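Local coordinates for terminal oxygenase component of carbazole (Janthinobacterium sp., PDB 7BUG), which dioxygenates carbazole at its angular C-9a and adjacent C-1 positions, as the oxygenase component of carbazole 1,9a-dioxygenase, using a Rieske [2Fe-2S] cluster and a mononuclear iron, at residues L65-H71 against T96-E100; Q75-K79 against I88-Y92; E100-L104 against G117-T123. All blocks are in the same frame, centred on the assembly; numbering follows the deposited sequence. Where two conformers were deposited one is given.

Contact 1: residues L65-H71 against T96-E100; sequences LKDRCLH and TYRWE. With MG (magnesium ion), chain F; FES (Fe2/s2 (inorganic) cluster), chain D.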
loop_
_atom_site.group_PDB
_atom_site.type_symbol
_atom_site.label_atom_id
_atom_site.label_comp_id
_atom_site.label_asym_id
_atom_site.label_seq_id
_atom_site.Cartn_x
_atom_site.Cartn_y
_atom_site.Cartn_z
ATOM N N LEU A 65 17.609 -12.651 21.151
ATOM C CA LEU A 65 16.737 -13.754 20.691
ATOM C C LEU A 65 15.955 -13.255 19.501
ATOM O O LEU A 65 15.612 -12.070 19.456
ATOM C CB LEU A 65 15.714 -14.126 21.766
ATOM C CG LEU A 65 16.136 -15.094 22.840
ATOM C CD1 LEU A 65 15.056 -15.140 23.895
ATOM C CD2 LEU A 65 16.364 -16.484 22.242
ATOM N N LYS A 66 15.702 -14.127 18.561
ATOM C CA LYS A 66 14.752 -13.768 17.483
ATOM C C LYS A 66 13.395 -13.493 18.127
ATOM O O LYS A 66 12.889 -14.305 18.873
ATOM C CB LYS A 66 14.724 -14.818 16.387
ATOM C CG LYS A 66 13.683 -14.502 15.317
ATOM C CD LYS A 66 13.954 -15.366 14.096
ATOM C CE LYS A 66 15.185 -14.945 13.340
ATOM N NZ LYS A 66 15.199 -15.487 11.976
ATOM N N ASP A 67 12.769 -12.398 17.741
ATOM C CA ASP A 67 11.440 -12.014 18.255
ATOM C C ASP A 67 10.359 -12.688 17.417
ATOM O O ASP A 67 9.621 -12.011 16.687
ATOM C CB ASP A 67 11.343 -10.503 18.247
ATOM C CG ASP A 67 10.081 -9.945 18.905
ATOM O OD1 ASP A 67 9.410 -10.672 19.678
ATOM O OD2 ASP A 67 9.835 -8.731 18.694
ATOM N N ARG A 68 10.304 -14.013 17.451
ATOM C CA ARG A 68 9.345 -14.800 16.624
ATOM C C ARG A 68 9.230 -16.149 17.315
ATOM O O ARG A 68 10.199 -16.951 17.243
ATOM C CB ARG A 68 9.760 -14.955 15.176
ATOM C CG ARG A 68 8.666 -15.618 14.346
ATOM C CD ARG A 68 8.937 -15.734 12.856
ATOM N NE ARG A 68 10.086 -16.583 12.742
ATOM C CZ ARG A 68 10.953 -16.591 11.733
ATOM N NH1 ARG A 68 10.757 -15.844 10.666
ATOM N NH2 ARG A 68 12.010 -17.351 11.801
ATOM N N CYS A 69 8.133 -16.383 18.028
ATOM C CA CYS A 69 7.908 -17.663 18.717
ATOM C C CYS A 69 8.000 -18.837 17.715
ATOM O O CYS A 69 7.455 -18.743 16.613
ATOM C CB CYS A 69 6.589 -17.646 19.460
ATOM S SG CYS A 69 6.402 -19.091 20.531
ATOM N N LEU A 70 8.611 -19.944 18.123
ATOM C CA LEU A 70 8.685 -21.184 17.295
ATOM C C LEU A 70 7.309 -21.783 17.031
ATOM O O LEU A 70 7.146 -22.535 16.071
ATOM C CB LEU A 70 9.535 -22.210 18.033
ATOM C CG LEU A 70 10.999 -21.877 18.175
ATOM C CD1 LEU A 70 11.733 -23.023 18.885
ATOM C CD2 LEU A 70 11.667 -21.504 16.871
ATOM N N HIS A 71 6.342 -21.548 17.903
ATOM C CA HIS A 71 5.041 -22.243 17.881
ATOM C C HIS A 71 4.155 -21.659 16.754
ATOM O O HIS A 71 3.992 -22.293 15.702
ATOM C CB HIS A 71 4.442 -22.145 19.295
ATOM C CG HIS A 71 3.120 -22.761 19.414
ATOM N ND1 HIS A 71 2.152 -22.193 20.221
ATOM C CD2 HIS A 71 2.600 -23.867 18.845
ATOM C CE1 HIS A 71 1.066 -22.947 20.171
ATOM N NE2 HIS A 71 1.340 -24.028 19.317
ATOM N N THR A 96 8.630 -21.210 26.825
ATOM C CA THR A 96 9.625 -20.454 27.587
ATOM C C THR A 96 11.032 -20.782 27.085
ATOM O O THR A 96 11.403 -21.985 27.016
ATOM C CB THR A 96 9.474 -20.794 29.069
ATOM O OG1 THR A 96 8.154 -20.381 29.449
ATOM C CG2 THR A 96 10.506 -20.083 29.916
ATOM N N TYR A 97 11.799 -19.733 26.800
ATOM C CA TYR A 97 13.128 -19.824 26.168
ATOM C C TYR A 97 14.194 -19.234 27.088
ATOM O O TYR A 97 13.988 -18.226 27.751
ATOM C CB TYR A 97 13.119 -19.081 24.842
ATOM C CG TYR A 97 12.011 -19.521 23.912
ATOM C CD1 TYR A 97 12.223 -20.561 23.021
ATOM C CD2 TYR A 97 10.823 -18.819 23.832
ATOM C CE1 TYR A 97 11.260 -20.934 22.108
ATOM C CE2 TYR A 97 9.835 -19.192 22.940
ATOM C CZ TYR A 97 10.061 -20.246 22.065
ATOM O OH TYR A 97 9.079 -20.513 21.139
ATOM N N ARG A 98 15.351 -19.878 27.106
ATOM C CA ARG A 98 16.538 -19.283 27.761
ATOM C C ARG A 98 17.138 -18.200 26.876
ATOM O O ARG A 98 17.414 -18.476 25.719
ATOM C CB ARG A 98 17.549 -20.380 28.069
ATOM C CG ARG A 98 17.006 -21.416 29.039
ATOM C CD ARG A 98 18.202 -22.142 29.633
ATOM N NE ARG A 98 18.801 -22.998 28.660
ATOM C CZ ARG A 98 18.781 -24.334 28.677
ATOM N NH1 ARG A 98 18.133 -24.995 29.631
ATOM N NH2 ARG A 98 19.418 -25.009 27.735
ATOM N N TRP A 99 17.419 -17.025 27.422
ATOM C CA TRP A 99 18.155 -15.981 26.694
ATOM C C TRP A 99 19.519 -16.513 26.267
ATOM O O TRP A 99 20.010 -16.097 25.227
ATOM C CB TRP A 99 18.279 -14.731 27.552
ATOM C CG TRP A 99 17.003 -13.988 27.745
ATOM C CD1 TRP A 99 16.128 -14.039 28.799
ATOM C CD2 TRP A 99 16.449 -13.039 26.799
ATOM N NE1 TRP A 99 15.086 -13.182 28.582
ATOM C CE2 TRP A 99 15.276 -12.533 27.380
ATOM C CE3 TRP A 99 16.860 -12.532 25.566
ATOM C CZ2 TRP A 99 14.444 -11.617 26.728
ATOM C CZ3 TRP A 99 16.062 -11.585 24.941
ATOM C CH2 TRP A 99 14.918 -11.078 25.549
ATOM N N GLU A 100 20.201 -17.308 27.104
ATOM C CA GLU A 100 21.638 -17.584 26.849
ATOM C C GLU A 100 21.817 -18.472 25.618
ATOM O O GLU A 100 22.830 -18.284 24.911
ATOM C CB GLU A 100 22.253 -18.259 28.088
ATOM C CG GLU A 100 23.753 -18.351 27.990
ATOM C CD GLU A 100 24.217 -19.577 27.247
ATOM O OE1 GLU A 100 23.509 -20.629 27.351
ATOM O OE2 GLU A 100 25.287 -19.493 26.596
HETATM MG MG MG F . 23.941 -17.088 23.602
HETATM FE FE1 FES D . 4.280 -18.544 21.433
HETATM FE FE2 FES D . 2.261 -20.323 21.151
HETATM S S1 FES D . 3.720 -20.155 22.842
HETATM S S2 FES D . 2.799 -18.658 19.748
HETATM O O HOH W 1 22.100 -15.942 23.412
HETATM O O HOH W 2 25.536 -18.421 24.098
HETATM O O HOH W 3 24.550 -15.746 25.038
HETATM O O HOH W 4 24.811 -15.941 22.120
HETATM O O HOH W 5 23.297 -18.477 22.131
#
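At the Rieske [2Fe-2S] site, Tyr97 reaches across to the Cys-X-His loop that supplies Cys69 and His71 to the cluster. With CG anti to the carbonyl carbon (chi1 -53°), its ring is carried toward Cys69 and Leu70. The hydroxyl accepts the backbone N-H of Leu70 (Leu70 N to Tyr97 OH 3.1 Å, 151° at the hydrogen). Tyr97 OH also lies 3.1 Å from Cys69 SG. That sulfur, bound to FE1, sits at the edge of the Tyr97 ring, near its plane, a sulfur-aromatic contact. Cys69 SG accepts a long, nearly straight hydrogen bond from His71 N (3.6 Å), which probably helps to disperse charge on the sulfur. Leu70 CD1 touches Tyr97 CE1 at 3.9 Å. A phenylalanine in place of Tyr97 would probably leave the Leu70 N-H without its acceptor and deprive the Cys69 sulfur of a close polar neighbour. Farther from the cluster, Leu65 CD1 lies over one face of the Trp99 six-membered ring, 3.9 Å from its centroid, a CH-pi contact; the two side chains cross at about a right angle. Leu65 belongs to strand 61-66 of the six-stranded sheet and Tyr97 to strand 95-98 of the three-stranded one, with Leu121 packed against both.

Contact 2: residues Q75-K79 against I88-Y92; sequences QLSVK and ITCWY. With FES (Fe2/s2 (inorganic) cluster), chain D.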
loop_
_atom_site.group_PDB
_atom_site.type_symbol
_atom_site.label_atom_id
_atom_site.label_comp_id
_atom_site.label_asym_id
_atom_site.label_seq_id
_atom_site.Cartn_x
_atom_site.Cartn_y
_atom_site.Cartn_z
ATOM N N GLN A 75 5.323 -12.296 17.543
ATOM C CA GLN A 75 6.383 -11.546 18.276
ATOM C C GLN A 75 6.118 -11.710 19.782
ATOM O O GLN A 75 5.047 -11.344 20.287
ATOM C CB GLN A 75 6.397 -10.097 17.835
ATOM C CG GLN A 75 7.134 -9.934 16.510
ATOM C CD GLN A 75 7.122 -8.492 16.043
ATOM O OE1 GLN A 75 6.275 -8.094 15.205
ATOM N NE2 GLN A 75 8.034 -7.682 16.564
ATOM N N LEU A 76 7.102 -12.204 20.503
ATOM C CA LEU A 76 7.013 -12.272 21.975
ATOM C C LEU A 76 6.869 -10.844 22.511
ATOM O O LEU A 76 6.248 -10.670 23.572
ATOM C CB LEU A 76 8.247 -12.970 22.542
ATOM C CG LEU A 76 8.222 -14.485 22.408
ATOM C CD1 LEU A 76 8.724 -14.815 21.052
ATOM C CD2 LEU A 76 9.035 -15.112 23.513
ATOM N N SER A 77 7.414 -9.850 21.821
ATOM C CA SER A 77 7.422 -8.442 22.294
ATOM C C SER A 77 6.028 -7.823 22.334
ATOM O O SER A 77 5.877 -6.733 22.938
ATOM C CB SER A 77 8.330 -7.631 21.456
ATOM O OG SER A 77 7.943 -7.627 20.091
ATOM N N VAL A 78 5.031 -8.439 21.724
ATOM C CA VAL A 78 3.632 -7.926 21.818
ATOM C C VAL A 78 3.213 -7.854 23.284
ATOM O O VAL A 78 2.515 -6.906 23.682
ATOM C CB VAL A 78 2.680 -8.798 21.005
ATOM C CG1 VAL A 78 1.233 -8.445 21.298
ATOM C CG2 VAL A 78 2.977 -8.699 19.519
ATOM N N LYS A 79 3.716 -8.761 24.090
ATOM C CA LYS A 79 3.472 -8.749 25.540
ATOM C C LYS A 79 4.601 -9.513 26.219
ATOM O O LYS A 79 4.594 -10.732 26.257
ATOM C CB LYS A 79 2.129 -9.370 25.908
ATOM C CG LYS A 79 1.827 -9.327 27.408
ATOM C CD LYS A 79 0.484 -9.933 27.767
ATOM C CE LYS A 79 0.128 -9.839 29.246
ATOM N NZ LYS A 79 0.967 -10.704 30.123
ATOM N N ILE A 88 12.483 -15.954 28.916
ATOM C CA ILE A 88 11.281 -15.193 28.483
ATOM C C ILE A 88 10.210 -16.219 28.139
ATOM O O ILE A 88 10.565 -17.274 27.550
ATOM C CB ILE A 88 11.573 -14.211 27.311
ATOM C CG1 ILE A 88 10.326 -13.406 26.914
ATOM C CG2 ILE A 88 12.219 -14.924 26.152
ATOM C CD1 ILE A 88 10.610 -12.198 26.006
ATOM N N THR A 89 8.953 -15.911 28.463
ATOM C CA THR A 89 7.803 -16.797 28.248
ATOM C C THR A 89 6.937 -16.129 27.174
ATOM O O THR A 89 6.488 -14.973 27.407
ATOM C CB THR A 89 7.037 -16.989 29.574
ATOM O OG1 THR A 89 7.924 -17.681 30.455
ATOM C CG2 THR A 89 5.737 -17.726 29.398
ATOM N N CYS A 90 6.678 -16.819 26.088
ATOM C CA CYS A 90 5.728 -16.283 25.078
ATOM C C CYS A 90 4.392 -16.055 25.773
ATOM O O CYS A 90 3.913 -16.914 26.555
ATOM C CB CYS A 90 5.608 -17.241 23.914
ATOM S SG CYS A 90 4.485 -16.594 22.656
ATOM N N TRP A 91 3.747 -14.954 25.462
ATOM C CA TRP A 91 2.452 -14.561 26.054
ATOM C C TRP A 91 1.296 -15.449 25.582
ATOM O O TRP A 91 0.223 -15.372 26.198
ATOM C CB TRP A 91 2.181 -13.101 25.723
ATOM C CG TRP A 91 2.266 -12.827 24.266
ATOM C CD1 TRP A 91 3.367 -12.376 23.577
ATOM C CD2 TRP A 91 1.233 -13.043 23.283
ATOM N NE1 TRP A 91 3.076 -12.267 22.246
ATOM C CE2 TRP A 91 1.798 -12.704 22.025
ATOM C CE3 TRP A 91 -0.078 -13.488 23.327
ATOM C CZ2 TRP A 91 1.063 -12.769 20.837
ATOM C CZ3 TRP A 91 -0.793 -13.603 22.150
ATOM C CH2 TRP A 91 -0.222 -13.257 20.918
ATOM N N TYR A 92 1.478 -16.227 24.515
ATOM C CA TYR A 92 0.322 -16.884 23.882
ATOM C C TYR A 92 0.083 -18.245 24.556
ATOM O O TYR A 92 -1.006 -18.457 25.076
ATOM C CB TYR A 92 0.539 -16.944 22.382
ATOM C CG TYR A 92 -0.707 -17.072 21.518
ATOM C CD1 TYR A 92 -1.977 -17.239 22.038
ATOM C CD2 TYR A 92 -0.569 -17.116 20.131
ATOM C CE1 TYR A 92 -3.096 -17.365 21.224
ATOM C CE2 TYR A 92 -1.667 -17.292 19.300
ATOM C CZ TYR A 92 -2.937 -17.422 19.844
ATOM O OH TYR A 92 -4.076 -17.542 19.074
HETATM FE FE1 FES D . 4.280 -18.544 21.433
HETATM FE FE2 FES D . 2.261 -20.323 21.151
HETATM S S1 FES D . 3.720 -20.155 22.842
HETATM S S2 FES D . 2.799 -18.658 19.748
HETATM O O HOH W 6 6.929 -12.637 26.166
#
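One carbonyl oxygen, Gln75 O, takes two N-H groups from opposite faces of its plane: the indole of Trp91 and the backbone of Val78. The contact belongs to the Rieske fold, where Cys90 opens the second cluster-binding motif, Cys-X-X-His, and the short 3-10 turn 76-78 packs beside it. The bond from Trp91 NE1 to Gln75 O is 2.9 Å long and almost straight (174°), with the oxygen lying in the indole plane. The Trp91 ring gets there because its CG stands between the backbone N and the carbonyl carbon (chi1 54°), the crowded position, which turns the indole edge toward the 3-10 turn. Val78 CG1 lies over one face of that ring and Tyr92 CB over the other, which helps to fix its rotation, while Lys79 CB meets Trp91 CB at 3.7 Å. Trp335 of the second subunit also meets the indole, so this corner takes part in the subunit interface. Leu76 packs against the backbone of Cys90 and the side chain of Ile88: its CD2 comes within 3.8 Å of Cys90 CA and touches Ile88 CG1 at 4.0 Å. This apolar cover backs a cluster ligand, for Cys90 SG binds FE1 at 2.3 Å. Cys90 SG further accepts a long, fairly straight hydrogen bond from Tyr92 N, 3.6 Å away.

Contact 3: residues E100-L104 against G117-T123; sequences EDGVL and GRQKLKT. With MG (magnesium ion), chain F.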
loop_
_atom_site.group_PDB
_atom_site.type_symbol
_atom_site.label_atom_id
_atom_site.label_comp_id
_atom_site.label_asym_id
_atom_site.label_seq_id
_atom_site.Cartn_x
_atom_site.Cartn_y
_atom_site.Cartn_z
ATOM N N GLU A 100 20.201 -17.308 27.104
ATOM C CA GLU A 100 21.638 -17.584 26.849
ATOM C C GLU A 100 21.817 -18.472 25.618
ATOM O O GLU A 100 22.830 -18.284 24.911
ATOM C CB GLU A 100 22.253 -18.259 28.088
ATOM C CG GLU A 100 23.753 -18.351 27.990
ATOM C CD GLU A 100 24.217 -19.577 27.247
ATOM O OE1 GLU A 100 23.509 -20.629 27.351
ATOM O OE2 GLU A 100 25.287 -19.493 26.596
ATOM N N ASP A 101 20.909 -19.403 25.311
ATOM C CA ASP A 101 21.119 -20.330 24.188
ATOM C C ASP A 101 19.858 -20.555 23.345
ATOM O O ASP A 101 19.907 -21.365 22.384
ATOM C CB ASP A 101 21.635 -21.681 24.671
ATOM C CG ASP A 101 20.791 -22.342 25.727
ATOM O OD1 ASP A 101 19.615 -21.970 25.921
ATOM O OD2 ASP A 101 21.318 -23.311 26.345
ATOM N N GLY A 102 18.771 -19.887 23.689
ATOM C CA GLY A 102 17.474 -19.981 22.985
ATOM C C GLY A 102 16.724 -21.278 23.187
ATOM O O GLY A 102 15.686 -21.505 22.568
ATOM N N VAL A 103 17.196 -22.156 24.057
ATOM C CA VAL A 103 16.562 -23.481 24.209
ATOM C C VAL A 103 15.189 -23.322 24.833
ATOM O O VAL A 103 14.987 -22.483 25.784
ATOM C CB VAL A 103 17.461 -24.414 25.047
ATOM C CG1 VAL A 103 16.723 -25.679 25.451
ATOM C CG2 VAL A 103 18.745 -24.734 24.291
ATOM N N LEU A 104 14.260 -24.033 24.236
ATOM C CA LEU A 104 12.898 -24.189 24.785
ATOM C C LEU A 104 13.020 -25.032 26.055
ATOM O O LEU A 104 13.126 -26.272 25.929
ATOM C CB LEU A 104 12.008 -24.848 23.747
ATOM C CG LEU A 104 10.558 -25.040 24.131
ATOM C CD1 LEU A 104 9.821 -23.748 24.468
ATOM C CD2 LEU A 104 9.837 -25.812 23.046
ATOM N N GLY A 117 13.021 -29.020 25.669
ATOM C CA GLY A 117 14.421 -29.420 25.470
ATOM C C GLY A 117 14.783 -29.880 24.075
ATOM O O GLY A 117 15.959 -30.273 23.907
ATOM N N ARG A 118 13.882 -29.837 23.077
ATOM C CA ARG A 118 14.084 -30.437 21.748
ATOM C C ARG A 118 13.945 -29.373 20.634
ATOM O O ARG A 118 13.865 -29.724 19.456
ATOM C CB ARG A 118 13.068 -31.553 21.521
ATOM C CG ARG A 118 13.284 -32.789 22.397
ATOM C CD ARG A 118 12.617 -33.985 21.742
ATOM N NE ARG A 118 12.937 -35.189 22.499
ATOM C CZ ARG A 118 12.300 -35.625 23.586
ATOM N NH1 ARG A 118 11.251 -34.987 24.091
ATOM N NH2 ARG A 118 12.727 -36.734 24.172
ATOM N N GLN A 119 13.803 -28.114 21.031
ATOM C CA GLN A 119 13.692 -26.966 20.101
ATOM C C GLN A 119 14.552 -25.825 20.662
ATOM O O GLN A 119 14.808 -25.721 21.894
ATOM C CB GLN A 119 12.246 -26.485 19.937
ATOM C CG GLN A 119 11.264 -27.520 19.412
ATOM C CD GLN A 119 11.454 -27.969 17.988
ATOM O OE1 GLN A 119 12.259 -27.413 17.223
ATOM N NE2 GLN A 119 10.711 -28.990 17.615
ATOM N N LYS A 120 15.017 -24.982 19.752
ATOM C CA LYS A 120 15.878 -23.814 20.049
ATOM C C LYS A 120 15.416 -22.620 19.205
ATOM O O LYS A 120 15.348 -22.794 18.007
ATOM C CB LYS A 120 17.315 -24.215 19.719
ATOM C CG LYS A 120 18.374 -23.196 20.081
ATOM C CD LYS A 120 19.754 -23.621 19.620
ATOM C CE LYS A 120 20.112 -25.031 20.027
ATOM N NZ LYS A 120 21.560 -25.308 19.820
ATOM N N LEU A 121 15.183 -21.480 19.807
ATOM C CA LEU A 121 14.943 -20.215 19.122
ATOM C C LEU A 121 16.288 -19.637 18.722
ATOM O O LEU A 121 17.264 -19.685 19.508
ATOM C CB LEU A 121 14.193 -19.327 20.123
ATOM C CG LEU A 121 13.745 -17.950 19.691
ATOM C CD1 LEU A 121 12.963 -17.975 18.401
ATOM C CD2 LEU A 121 12.896 -17.340 20.812
ATOM N N LYS A 122 16.371 -19.058 17.536
ATOM C CA LYS A 122 17.620 -18.454 17.048
ATOM C C LYS A 122 18.101 -17.370 17.997
ATOM O O LYS A 122 17.259 -16.562 18.509
ATOM C CB LYS A 122 17.376 -17.907 15.639
ATOM C CG LYS A 122 18.601 -17.282 15.027
ATOM C CD LYS A 122 19.640 -18.301 14.648
ATOM C CE LYS A 122 20.595 -17.823 13.577
ATOM N NZ LYS A 122 21.724 -18.760 13.404
ATOM N N THR A 123 19.393 -17.387 18.303
ATOM C CA THR A 123 20.048 -16.326 19.067
ATOM C C THR A 123 21.103 -15.747 18.145
ATOM O O THR A 123 21.542 -16.414 17.148
ATOM C CB THR A 123 20.667 -16.832 20.379
ATOM O OG1 THR A 123 21.680 -17.768 19.999
ATOM C CG2 THR A 123 19.630 -17.435 21.294
HETATM MG MG MG F . 23.941 -17.088 23.602
HETATM O O HOH W 2 25.536 -18.421 24.098
HETATM O O HOH W 7 19.705 -20.507 19.819
HETATM O O HOH W 5 23.297 -18.477 22.131
HETATM O O HOH W 3 24.550 -15.746 25.038
HETATM O O HOH W 1 22.100 -15.942 23.412
HETATM O O HOH W 4 24.811 -15.941 22.120
#
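Gly102 and Leu104 pair with Leu121 and Gln119 through backbone bonds that flank a single antiparallel bridge, leaving Val103 and Lys120 as its non-hydrogen-bonded pair. Leu121 N donates to Gly102 O (2.8 Å), and Leu104 N donates to Gln119 O (2.9 Å). A further backbone bond lies beyond the bridge: Gly117 N meets Leu104 O at 2.8 Å. Beside this pairing, the Leu104 and Gln119 side chains lie next to each other and point the same way, while Gln119 NE2 is hydrogen-bonded to Gln115 OE1. Gly102 has a positive phi (72°), and a CB here would run into Leu121 O; without one, the two backbones can close up. Gly102 lies within an Asx turn, in which Val103 N donates to Asp101 OD1 (3.1 Å) from above the carboxylate plane. Asp101 OD2 forms a salt bridge with Arg98. Two carbonyls that the pairing does not use share water 7, which donates to Asp101 O (2.7 Å) and to Leu121 O (2.6 Å). At the far end, Glu100 O binds the magnesium ion at 2.1 Å, and five waters complete its six-oxygen shell. Water 5 of that shell is hydrogen-bonded to Thr123 OG1 (2.8 Å), and water 2 donates to Glu100 OE2. The Thr123 torsion (chi1 63° to OG1) puts CG2 anti to the carbonyl carbon, so the methyl rests against Gly102 while the hydroxyl meets water 5. Magnesium thus joins the two segments through its hydration shell as well as one direct carbonyl ligand. The chemistry is therefore that of a backbone-led contact: main-chain bonds set the pairing, a bridging water and a hydrated cation extend it, and side chains fix the Asx turn, hold waters of the magnesium shell and pack beside the bridge.

Overall arrangement
All three contacts lie within the Rieske domain, on the same side of the chain's centre. Contacts 1 and 3 have centres about 7 Å apart and share Glu100 with its magnesium; contacts 1 and 2 are about 9 Å apart, and contacts 2 and 3 about 15 Å. Along the chain, residues 75-79 and 88-92 fall between the two segments of contact 1, and contact 3 follows. Strands 87-89, 95-98 and 104-107 form one small antiparallel sheet, while strand 61-66 belongs to the larger one. Contacts 1 and 2 thus bring a cysteine from each cluster-binding loop to the same iron, beside the second subunit, and contact 3 ties the chain beyond the small sheet back to it.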